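Local coordinates for protein N-acyl-D-glutamate deacylase (PDB 3GIQ) that probably hydrolyses the amide bond of N-acyl-D-glutamates, releasing D-glutamate and a carboxylate, as a zinc-dependent member of the amidohydrolase family, at residues T186-Q191 and H218-A223; L291-A296 and A332-A337; P373-W378 and A440-P445. All blocks are in the same frame, centred on the assembly; numbering follows the deposited sequence.

In the fold
Along the chain the three contacts follow one another without overlap, and all three reach the same bound phosphonamidate, an N-(methylphosphonyl)-D-glutamate. Interaction 1 joins the ends of neighbouring parallel strands 183-187 and 214-218 of the TIM-type barrel and supplies a zinc ligand. Interaction 2, its centre about 18 Å away, packs the loop after strand 286-290 on helix 329-336. Interaction 3 sets the start of helix 376-391 against the loop before strand 452-457, with centres about 24 Å and 22 Å from the first and second. Interaction 1 thus meets the metal and the phosphorus group, while interactions 2 and 3 bring Arg295 to the side-chain carboxylate and Arg376 to the alpha-carboxylate.

Interaction 1: residues T186-Q191 and H218-A223; sequences TGLAYQ and HIRNEA. With ZN (zinc ion), chain D; G01 (N-[(R)-hydroxy(methyl)phosphoryl]-D-glutamic acid), chain C.
His218 and Tyr190 meet because their first torsions send the two rings to the same place: CG of His218 stands anti to its backbone N (chi1 172°), while CG of Tyr190 lies beside its own N (chi1 -56°). The site is the zinc centre at the mouth of the TIM-type barrel of the amidohydrolase family, where strands 183-187 and 214-218 run parallel and end. The strand pairing closes here with two backbone bonds, His218 N to Thr186 O at 2.9 Å and Leu188 N to His218 O at 3.0 Å. A type I turn from Gly187 to Tyr190 then swings the tyrosine back over the histidine.

The rings lie obliquely, planes at 64°, with Tyr190 CD2 above one face of the imidazole near its rim. His218 ND1 binds the zinc ion at 2.0 Å, and the phosphonyl oxygen OPB of the ligand, which probably mimics the hydrolysis intermediate, takes another place on the metal at the same distance. Cys95 and His248 complete this set of ligands. OPB lies in the plane of both rings, at their edges, and receives a hydrogen bond of 2.7 Å from Tyr190 OH. Metal and hydroxyl therefore grip one oxygen together, which would be expected to draw negative charge onto it; Thr289 is a further partner of the hydroxyl.

Away from the metal, Leu188 CB rests on the backbone of Arg220, 3.5 Å from its N. The long side chain of Arg220 bends partway along and passes Leu188 O on the way to a salt bridge with Glu232 of helix 226-240. The methyl of Ala189 lies obliquely to the imidazole, its CB 3.6 Å from His218 NE2.

Interaction 2: residues L291-A296 and A332-A337; sequences LIPERA and AARRLA. With G01 (N-[(R)-hydroxy(methyl)phosphoryl]-D-glutamic acid), chain C.
The turn of chain at Pro293 comes up against the last turn of helix 329-336, bringing the CA atoms of Pro293 and Ala333 to 5.2 Å, with no direct hydrogen bond between the segments. This is loop-on-helix packing beside the three-stranded antiparallel sheet 286-290, 339-344, 303-307, and the same loop carries a ligand-binding arginine.

Ala333 lies in the middle of the contact: its methyl touches both Leu291 and Pro293, with CB 3.8 Å from Leu291 CD2 and 4.0 Å from Pro293 CG. With chi1 at 173°, Leu291 extends its CD2 branch over the helix, where it also lies 4.0 Å from Leu336 CB. The proline ring meets the aliphatic start of Arg334 at an angle, CB and CG of the ring both facing Arg334 CG. A water reaches the Ala333 carbonyl oxygen and, weakly, that of Leu291.

On the ligand side, Arg295 runs straight from CG to NE and presents its guanidinium edge-on to the side-chain carboxylate of the bound phosphonamidate. Two nearly straight bonds make a bidentate pair, one of them from Arg295 NH2 to G01 OE2 at 2.7 Å (171°). Ile292 CD1 sits 3.6 Å above the centre of the Arg295 guanidinium plane, and Tyr343 makes a cation-pi contact with the arginine. The other arm of the pair joins Arg295 NH1 to G01 OE1 at 2.8 Å.

Interaction 3: residues P373-W378 and A440-P445; sequences PHPRLW and ATWDEP. With G01 (N-[(R)-hydroxy(methyl)phosphoryl]-D-glutamic acid), chain C.
The His374 imidazole is sandwiched: Trp442 CZ3 lies 3.5 Å above the centre of one face, and Arg376 CD covers the opposite face. Trp442 comes in by its edge, so the pair is T-shaped (edge-to-face), planes at 64°. One face of the indole receives Pro375, whose CG makes a CH-pi contact 4.1 Å from the centroid of the six-membered ring of Trp442. These groups join the start of helix 376-391 to the loop between strands 428-431 and 452-457 in the TIM-barrel amidohydrolase fold.

Pro375 CB also packs 3.7 Å from Ala440 CB, and against Pro445 CB. The Pro445 ring, set crosswise to that of Pro373, lies close to the Pro373 carbonyl oxygen. One bridging water donates to both Pro373 O and Trp442 O; another accepts from Ala440 N and gives a weak bond to Trp378 O. Pro445 O, by contrast, is buried against the Trp378 side chain, 3.4 Å from CD1, without a hydrogen-bond partner.

Beyond the imidazole, Arg376 carries the contact to the ligand. Its CG is placed between the backbone N and carbonyl carbon (chi1 67°), and from there the chain runs extended to the guanidinium. Tyr282 makes a cation-pi contact with this group. In the guanidinium plane, Arg376 NH1 donates to G01 O of the alpha-carboxylate at 2.7 Å, and Arg376 NH2 adds a weak bond to the same oxygen at 3.1 Å.

Interaction 1: residues T186-Q191 and H218-A223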
loop_
_atom_site.group_PDB
_atom_site.type_symbol
_atom_site.label_atom_id
_atom_site.label_comp_id
_atom_site.label_asym_id
_atom_site.label_seq_id
_atom_site.Cartn_x
_atom_site.Cartn_y
_atom_site.Cartn_z
ATOM N N THR A 186 -5.335 -0.157 -11.466
ATOM C CA THR A 186 -5.022 0.509 -12.726
ATOM C C THR A 186 -3.930 1.556 -12.513
ATOM O O THR A 186 -3.792 2.116 -11.422
ATOM C CB THR A 186 -6.260 1.209 -13.344
ATOM O OG1 THR A 186 -6.913 2.011 -12.351
ATOM C CG2 THR A 186 -7.239 0.176 -13.900
ATOM N N GLY A 187 -3.143 1.784 -13.560
ATOM C CA GLY A 187 -2.081 2.775 -13.526
ATOM C C GLY A 187 -2.306 3.615 -14.767
ATOM O O GLY A 187 -1.553 3.536 -15.734
ATOM N N LEU A 188 -3.358 4.424 -14.727
ATOM C CA LEU A 188 -3.750 5.250 -15.862
ATOM C C LEU A 188 -2.789 6.364 -16.246
ATOM O O LEU A 188 -2.902 6.933 -17.330
ATOM C CB LEU A 188 -5.148 5.820 -15.608
ATOM C CG LEU A 188 -6.196 4.760 -15.256
ATOM C CD1 LEU A 188 -7.554 5.423 -15.070
ATOM C CD2 LEU A 188 -6.265 3.705 -16.365
ATOM N N ALA A 189 -1.843 6.680 -15.368
ATOM C CA ALA A 189 -0.872 7.727 -15.668
ATOM C C ALA A 189 0.368 7.115 -16.319
ATOM O O ALA A 189 1.301 7.832 -16.695
ATOM C CB ALA A 189 -0.482 8.462 -14.386
ATOM N N TYR A 190 0.366 5.789 -16.450
ATOM C CA TYR A 190 1.491 5.045 -17.022
ATOM C C TYR A 190 1.101 4.223 -18.249
ATOM O O TYR A 190 -0.069 3.922 -18.465
ATOM C CB TYR A 190 2.045 4.042 -16.003
ATOM C CG TYR A 190 2.476 4.596 -14.669
ATOM C CD1 TYR A 190 3.521 5.513 -14.577
ATOM C CD2 TYR A 190 1.894 4.135 -13.485
ATOM C CE1 TYR A 190 3.984 5.954 -13.338
ATOM C CE2 TYR A 190 2.352 4.570 -12.242
ATOM C CZ TYR A 190 3.400 5.478 -12.178
ATOM O OH TYR A 190 3.877 5.892 -10.954
ATOM N N GLN A 191 2.100 3.848 -19.040
ATOM C CA GLN A 191 1.859 2.991 -20.192
ATOM C C GLN A 191 1.924 1.588 -19.593
ATOM O O GLN A 191 2.688 1.347 -18.658
ATOM C CB GLN A 191 2.964 3.159 -21.237
ATOM C CG GLN A 191 2.967 4.510 -21.925
ATOM C CD GLN A 191 1.672 4.782 -22.662
ATOM O OE1 GLN A 191 1.208 3.957 -23.447
ATOM N NE2 GLN A 191 1.083 5.947 -22.416
ATOM N N HIS A 218 -4.613 4.278 -9.693
ATOM C CA HIS A 218 -3.637 5.344 -9.718
ATOM C C HIS A 218 -4.288 6.051 -10.903
ATOM O O HIS A 218 -4.193 5.584 -12.045
ATOM C CB HIS A 218 -2.255 4.829 -10.100
ATOM C CG HIS A 218 -1.257 5.919 -10.337
ATOM N ND1 HIS A 218 0.060 5.824 -9.942
ATOM C CD2 HIS A 218 -1.385 7.126 -10.934
ATOM C CE1 HIS A 218 0.700 6.928 -10.286
ATOM N NE2 HIS A 218 -0.154 7.734 -10.891
ATOM N N ILE A 219 -4.974 7.152 -10.629
ATOM C CA ILE A 219 -5.705 7.867 -11.667
ATOM C C ILE A 219 -4.882 8.425 -12.826
ATOM O O ILE A 219 -3.654 8.510 -12.755
ATOM C CB ILE A 219 -6.589 8.956 -11.032
ATOM C CG1 ILE A 219 -5.731 10.018 -10.347
ATOM C CG2 ILE A 219 -7.519 8.304 -10.012
ATOM C CD1 ILE A 219 -6.556 11.052 -9.590
ATOM N N ARG A 220 -5.579 8.804 -13.895
ATOM C CA ARG A 220 -4.934 9.283 -15.116
ATOM C C ARG A 220 -3.939 10.423 -14.954
ATOM O O ARG A 220 -2.899 10.435 -15.612
ATOM C CB ARG A 220 -5.997 9.661 -16.154
ATOM C CG ARG A 220 -5.447 9.798 -17.572
ATOM C CD ARG A 220 -6.571 9.923 -18.589
ATOM N NE ARG A 220 -7.396 8.718 -18.644
ATOM C CZ ARG A 220 -7.065 7.602 -19.289
ATOM N NH1 ARG A 220 -5.916 7.520 -19.953
ATOM N NH2 ARG A 220 -7.885 6.563 -19.272
ATOM N N ASN A 221 -4.247 11.381 -14.089
ATOM C CA ASN A 221 -3.346 12.506 -13.872
ATOM C C ASN A 221 -3.577 13.057 -12.476
ATOM O O ASN A 221 -4.718 13.163 -12.034
ATOM C CB ASN A 221 -3.594 13.590 -14.927
ATOM C CG ASN A 221 -2.619 14.742 -14.820
ATOM O OD1 ASN A 221 -2.837 15.688 -14.063
ATOM N ND2 ASN A 221 -1.526 14.665 -15.574
ATOM N N GLU A 222 -2.494 13.396 -11.783
ATOM C CA GLU A 222 -2.604 13.915 -10.426
ATOM C C GLU A 222 -2.123 15.354 -10.301
ATOM O O GLU A 222 -1.807 15.822 -9.209
ATOM C CB GLU A 222 -1.841 13.000 -9.463
ATOM C CG GLU A 222 -2.363 11.570 -9.491
ATOM C CD GLU A 222 -1.750 10.691 -8.422
ATOM O OE1 GLU A 222 -0.526 10.447 -8.475
ATOM O OE2 GLU A 222 -2.497 10.247 -7.526
ATOM N N ALA A 223 -2.081 16.053 -11.434
ATOM C CA ALA A 223 -1.664 17.446 -11.464
ATOM C C ALA A 223 -2.797 18.295 -12.041
ATOM O O ALA A 223 -3.877 18.374 -11.452
ATOM C CB ALA A 223 -0.394 17.602 -12.300
HETATM ZN ZN ZN D . 0.652 4.830 -8.359
HETATM C CD G01 C . 3.745 10.717 -9.451
HETATM C CG G01 C . 3.085 9.852 -8.378
HETATM C CB G01 C . 3.884 8.555 -8.186
HETATM C CA G01 C . 3.437 7.526 -7.112
HETATM C C G01 C . 3.524 8.189 -5.719
HETATM C C6 G01 C . 4.838 3.730 -7.963
HETATM P P G01 C . 3.512 4.857 -7.567
HETATM O OPA G01 C . 2.759 4.265 -6.299
HETATM O OPB G01 C . 2.593 4.966 -8.726
HETATM N N G01 C . 4.211 6.254 -7.103
HETATM O O G01 C . 4.602 8.150 -5.096
HETATM O OXT G01 C . 2.481 8.731 -5.302
HETATM O OE1 G01 C . 4.787 11.330 -9.125
HETATM O OE2 G01 C . 3.197 10.729 -10.567
#

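Interaction 2: residues L291-A296 and A332-A337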
loop_
_atom_site.group_PDB
_atom_site.type_symbol
_atom_site.label_atom_id
_atom_site.label_comp_id
_atom_site.label_asym_id
_atom_site.label_seq_id
_atom_site.Cartn_x
_atom_site.Cartn_y
_atom_site.Cartn_z
ATOM N N LEU A 291 11.722 7.625 -13.151
ATOM C CA LEU A 291 12.198 8.952 -13.528
ATOM C C LEU A 291 11.524 9.310 -14.847
ATOM O O LEU A 291 11.590 8.551 -15.816
ATOM C CB LEU A 291 13.726 8.968 -13.701
ATOM C CG LEU A 291 14.340 10.268 -14.250
ATOM C CD1 LEU A 291 14.002 11.438 -13.329
ATOM C CD2 LEU A 291 15.854 10.113 -14.375
ATOM N N ILE A 292 10.868 10.464 -14.869
ATOM C CA ILE A 292 10.157 10.944 -16.049
ATOM C C ILE A 292 10.844 12.211 -16.551
ATOM O O ILE A 292 10.682 13.282 -15.974
ATOM C CB ILE A 292 8.688 11.253 -15.692
ATOM C CG1 ILE A 292 8.008 9.980 -15.178
ATOM C CG2 ILE A 292 7.955 11.811 -16.906
ATOM C CD1 ILE A 292 6.659 10.219 -14.510
ATOM N N PRO A 293 11.625 12.103 -17.639
ATOM C CA PRO A 293 12.349 13.240 -18.218
ATOM C C PRO A 293 11.505 14.485 -18.470
ATOM O O PRO A 293 11.994 15.605 -18.332
ATOM C CB PRO A 293 12.921 12.660 -19.511
ATOM C CG PRO A 293 13.153 11.231 -19.153
ATOM C CD PRO A 293 11.879 10.879 -18.419
ATOM N N GLU A 294 10.245 14.288 -18.842
ATOM C CA GLU A 294 9.343 15.402 -19.121
ATOM C C GLU A 294 9.140 16.308 -17.909
ATOM O O GLU A 294 8.654 17.431 -18.043
ATOM C CB GLU A 294 7.978 14.880 -19.586
ATOM C CG GLU A 294 7.983 14.130 -20.914
ATOM C CD GLU A 294 8.795 12.850 -20.871
ATOM O OE1 GLU A 294 8.637 12.074 -19.905
ATOM O OE2 GLU A 294 9.584 12.616 -21.811
ATOM N N ARG A 295 9.510 15.819 -16.730
ATOM C CA ARG A 295 9.354 16.589 -15.497
ATOM C C ARG A 295 10.615 17.349 -15.094
ATOM O O ARG A 295 10.586 18.150 -14.163
ATOM C CB ARG A 295 8.961 15.659 -14.345
ATOM C CG ARG A 295 7.598 15.007 -14.495
ATOM C CD ARG A 295 7.295 14.138 -13.286
ATOM N NE ARG A 295 5.941 13.594 -13.327
ATOM C CZ ARG A 295 5.405 12.859 -12.359
ATOM N NH1 ARG A 295 6.111 12.572 -11.274
ATOM N NH2 ARG A 295 4.154 12.433 -12.464
ATOM N N ALA A 296 11.714 17.097 -15.797
ATOM C CA ALA A 296 12.997 17.729 -15.487
ATOM C C ALA A 296 13.001 19.253 -15.426
ATOM O O ALA A 296 13.748 19.838 -14.642
ATOM C CB ALA A 296 14.057 17.254 -16.478
ATOM N N ALA A 332 20.066 14.796 -19.041
ATOM C CA ALA A 332 20.635 13.999 -17.958
ATOM C C ALA A 332 19.665 12.895 -17.542
ATOM O O ALA A 332 20.076 11.762 -17.285
ATOM C CB ALA A 332 20.955 14.890 -16.765
ATOM N N ALA A 333 18.379 13.225 -17.484
ATOM C CA ALA A 333 17.361 12.250 -17.095
ATOM C C ALA A 333 17.293 11.110 -18.112
ATOM O O ALA A 333 17.111 9.947 -17.746
ATOM C CB ALA A 333 15.995 12.933 -16.971
ATOM N N ARG A 334 17.434 11.445 -19.391
ATOM C CA ARG A 334 17.397 10.432 -20.438
ATOM C C ARG A 334 18.614 9.520 -20.329
ATOM O O ARG A 334 18.517 8.313 -20.561
ATOM C CB ARG A 334 17.342 11.098 -21.816
ATOM C CG ARG A 334 16.004 11.768 -22.091
ATOM C CD ARG A 334 16.026 12.635 -23.334
ATOM N NE ARG A 334 14.732 13.279 -23.541
ATOM C CZ ARG A 334 14.536 14.334 -24.326
ATOM N NH1 ARG A 334 15.555 14.874 -24.984
ATOM N NH2 ARG A 334 13.321 14.852 -24.451
ATOM N N ARG A 335 19.754 10.096 -19.961
ATOM C CA ARG A 335 20.980 9.317 -19.817
ATOM C C ARG A 335 20.937 8.417 -18.584
ATOM O O ARG A 335 21.630 7.401 -18.528
ATOM C CB ARG A 335 22.196 10.241 -19.728
ATOM C CG ARG A 335 22.456 11.068 -20.975
ATOM C CD ARG A 335 23.786 11.791 -20.853
ATOM N NE ARG A 335 24.011 12.731 -21.945
ATOM C CZ ARG A 335 25.042 13.568 -22.005
ATOM N NH1 ARG A 335 25.944 13.578 -21.031
ATOM N NH2 ARG A 335 25.166 14.399 -23.031
ATOM N N LEU A 336 20.122 8.789 -17.598
ATOM C CA LEU A 336 19.998 8.004 -16.370
ATOM C C LEU A 336 19.033 6.825 -16.514
ATOM O O LEU A 336 19.051 5.899 -15.700
ATOM C CB LEU A 336 19.524 8.898 -15.214
ATOM C CG LEU A 336 20.503 9.954 -14.687
ATOM C CD1 LEU A 336 19.760 10.970 -13.825
ATOM C CD2 LEU A 336 21.614 9.273 -13.883
ATOM N N ALA A 337 18.197 6.864 -17.547
ATOM C CA ALA A 337 17.204 5.818 -17.786
ATOM C C ALA A 337 17.791 4.440 -18.099
ATOM O O ALA A 337 18.804 4.323 -18.790
ATOM C CB ALA A 337 16.267 6.249 -18.913
HETATM C CD G01 C . 3.745 10.717 -9.451
HETATM C CG G01 C . 3.085 9.852 -8.378
HETATM C CB G01 C . 3.884 8.555 -8.186
HETATM C CA G01 C . 3.437 7.526 -7.112
HETATM C C G01 C . 3.524 8.189 -5.719
HETATM C C6 G01 C . 4.838 3.730 -7.963
HETATM P P G01 C . 3.512 4.857 -7.567
HETATM O OPA G01 C . 2.759 4.265 -6.299
HETATM O OPB G01 C . 2.593 4.966 -8.726
HETATM N N G01 C . 4.211 6.254 -7.103
HETATM O O G01 C . 4.602 8.150 -5.096
HETATM O OXT G01 C . 2.481 8.731 -5.302
HETATM O OE1 G01 C . 4.787 11.330 -9.125
HETATM O OE2 G01 C . 3.197 10.729 -10.567
HETATM O O HOH W 1 14.462 8.830 -17.696
#

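Interaction 3: residues P373-W378 and A440-P445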
loop_
_atom_site.group_PDB
_atom_site.type_symbol
_atom_site.label_atom_id
_atom_site.label_comp_id
_atom_site.label_asym_id
_atom_site.label_seq_id
_atom_site.Cartn_x
_atom_site.Cartn_y
_atom_site.Cartn_z
ATOM N N PRO A 373 15.615 4.560 -1.537
ATOM C CA PRO A 373 14.171 4.786 -1.491
ATOM C C PRO A 373 13.658 6.000 -0.747
ATOM O O PRO A 373 14.363 6.638 0.034
ATOM C CB PRO A 373 13.650 3.502 -0.862
ATOM C CG PRO A 373 14.717 3.205 0.153
ATOM C CD PRO A 373 15.995 3.443 -0.649
ATOM N N HIS A 374 12.396 6.298 -1.023
ATOM C CA HIS A 374 11.672 7.371 -0.370
ATOM C C HIS A 374 11.474 6.787 1.034
ATOM O O HIS A 374 11.133 5.613 1.172
ATOM C CB HIS A 374 10.337 7.562 -1.096
ATOM C CG HIS A 374 9.436 8.573 -0.465
ATOM N ND1 HIS A 374 8.799 9.553 -1.194
ATOM C CD2 HIS A 374 9.034 8.732 0.816
ATOM C CE1 HIS A 374 8.041 10.273 -0.387
ATOM N NE2 HIS A 374 8.166 9.796 0.838
ATOM N N PRO A 375 11.699 7.588 2.089
ATOM C CA PRO A 375 11.553 7.122 3.475
ATOM C C PRO A 375 10.212 6.511 3.875
ATOM O O PRO A 375 10.126 5.828 4.894
ATOM C CB PRO A 375 11.890 8.367 4.294
ATOM C CG PRO A 375 11.463 9.487 3.390
ATOM C CD PRO A 375 11.999 9.030 2.057
ATOM N N ARG A 376 9.173 6.751 3.081
ATOM C CA ARG A 376 7.851 6.204 3.377
ATOM C C ARG A 376 7.918 4.683 3.468
ATOM O O ARG A 376 7.063 4.049 4.085
ATOM C CB ARG A 376 6.853 6.613 2.292
ATOM C CG ARG A 376 7.135 6.005 0.930
ATOM C CD ARG A 376 6.338 6.713 -0.150
ATOM N NE ARG A 376 6.477 6.068 -1.451
ATOM C CZ ARG A 376 6.117 6.633 -2.598
ATOM N NH1 ARG A 376 5.602 7.857 -2.608
ATOM N NH2 ARG A 376 6.253 5.969 -3.734
ATOM N N LEU A 377 8.941 4.103 2.848
ATOM C CA LEU A 377 9.131 2.658 2.869
ATOM C C LEU A 377 9.262 2.150 4.302
ATOM O O LEU A 377 8.744 1.083 4.648
ATOM C CB LEU A 377 10.395 2.288 2.086
ATOM C CG LEU A 377 10.819 0.811 2.062
ATOM C CD1 LEU A 377 9.763 -0.024 1.352
ATOM C CD2 LEU A 377 12.157 0.687 1.351
ATOM N N TRP A 378 9.947 2.927 5.133
ATOM C CA TRP A 378 10.180 2.552 6.523
ATOM C C TRP A 378 9.446 3.358 7.595
ATOM O O TRP A 378 9.353 2.911 8.738
ATOM C CB TRP A 378 11.680 2.628 6.841
ATOM C CG TRP A 378 12.518 1.514 6.271
ATOM C CD1 TRP A 378 12.971 1.391 4.986
ATOM C CD2 TRP A 378 13.008 0.372 6.981
ATOM N NE1 TRP A 378 13.719 0.239 4.855
ATOM C CE2 TRP A 378 13.755 -0.404 6.066
ATOM C CE3 TRP A 378 12.889 -0.072 8.307
ATOM C CZ2 TRP A 378 14.379 -1.600 6.433
ATOM C CZ3 TRP A 378 13.511 -1.261 8.671
ATOM C CH2 TRP A 378 14.248 -2.011 7.735
ATOM N N ALA A 440 13.115 7.368 9.614
ATOM C CA ALA A 440 13.580 7.412 8.233
ATOM C C ALA A 440 13.485 8.835 7.690
ATOM O O ALA A 440 12.448 9.484 7.805
ATOM C CB ALA A 440 12.747 6.463 7.366
ATOM N N THR A 441 14.576 9.319 7.105
ATOM C CA THR A 441 14.600 10.666 6.550
ATOM C C THR A 441 14.953 10.602 5.075
ATOM O O THR A 441 15.275 9.537 4.554
ATOM C CB THR A 441 15.652 11.538 7.248
ATOM O OG1 THR A 441 16.952 10.990 7.004
ATOM C CG2 THR A 441 15.396 11.584 8.748
ATOM N N TRP A 442 14.900 11.746 4.403
ATOM C CA TRP A 442 15.227 11.785 2.985
ATOM C C TRP A 442 16.659 11.303 2.757
ATOM O O TRP A 442 16.926 10.567 1.807
ATOM C CB TRP A 442 15.037 13.204 2.434
ATOM C CG TRP A 442 13.640 13.725 2.639
ATOM C CD1 TRP A 442 13.238 14.661 3.548
ATOM C CD2 TRP A 442 12.454 13.292 1.958
ATOM N NE1 TRP A 442 11.875 14.837 3.479
ATOM C CE2 TRP A 442 11.369 14.009 2.512
ATOM C CE3 TRP A 442 12.203 12.364 0.935
ATOM C CZ2 TRP A 442 10.050 13.829 2.078
ATOM C CZ3 TRP A 442 10.893 12.183 0.504
ATOM C CH2 TRP A 442 9.832 12.915 1.076
ATOM N N ASP A 443 17.571 11.698 3.644
ATOM C CA ASP A 443 18.975 11.302 3.529
ATOM C C ASP A 443 19.236 9.870 3.984
ATOM O O ASP A 443 20.045 9.158 3.384
ATOM C CB ASP A 443 19.872 12.259 4.326
ATOM C CG ASP A 443 19.887 13.660 3.747
ATOM O OD1 ASP A 443 19.939 13.788 2.506
ATOM O OD2 ASP A 443 19.858 14.633 4.532
ATOM N N GLU A 444 18.559 9.456 5.051
ATOM C CA GLU A 444 18.700 8.105 5.586
ATOM C C GLU A 444 17.303 7.496 5.630
ATOM O O GLU A 444 16.685 7.410 6.689
ATOM C CB GLU A 444 19.301 8.152 6.992
ATOM C CG GLU A 444 20.771 8.542 7.019
ATOM C CD GLU A 444 21.320 8.626 8.430
ATOM O OE1 GLU A 444 21.033 9.624 9.123
ATOM O OE2 GLU A 444 22.029 7.687 8.848
ATOM N N PRO A 445 16.797 7.059 4.467
ATOM C CA PRO A 445 15.468 6.460 4.310
ATOM C C PRO A 445 15.204 5.062 4.848
ATOM O O PRO A 445 14.067 4.595 4.788
ATOM C CB PRO A 445 15.242 6.544 2.805
ATOM C CG PRO A 445 16.615 6.287 2.271
ATOM C CD PRO A 445 17.479 7.157 3.163
HETATM C CD G01 C . 3.745 10.717 -9.451
HETATM C CG G01 C . 3.085 9.852 -8.378
HETATM C CB G01 C . 3.884 8.555 -8.186
HETATM C CA G01 C . 3.437 7.526 -7.112
HETATM C C G01 C . 3.524 8.189 -5.719
HETATM C C6 G01 C . 4.838 3.730 -7.963
HETATM P P G01 C . 3.512 4.857 -7.567
HETATM O OPA G01 C . 2.759 4.265 -6.299
HETATM O OPB G01 C . 2.593 4.966 -8.726
HETATM N N G01 C . 4.211 6.254 -7.103
HETATM O O G01 C . 4.602 8.150 -5.096
HETATM O OXT G01 C . 2.481 8.731 -5.302
HETATM O OE1 G01 C . 4.787 11.330 -9.125
HETATM O OE2 G01 C . 3.197 10.729 -10.567
HETATM O O HOH W 2 14.995 9.251 0.199
HETATM O O HOH W 3 11.346 4.965 10.434
#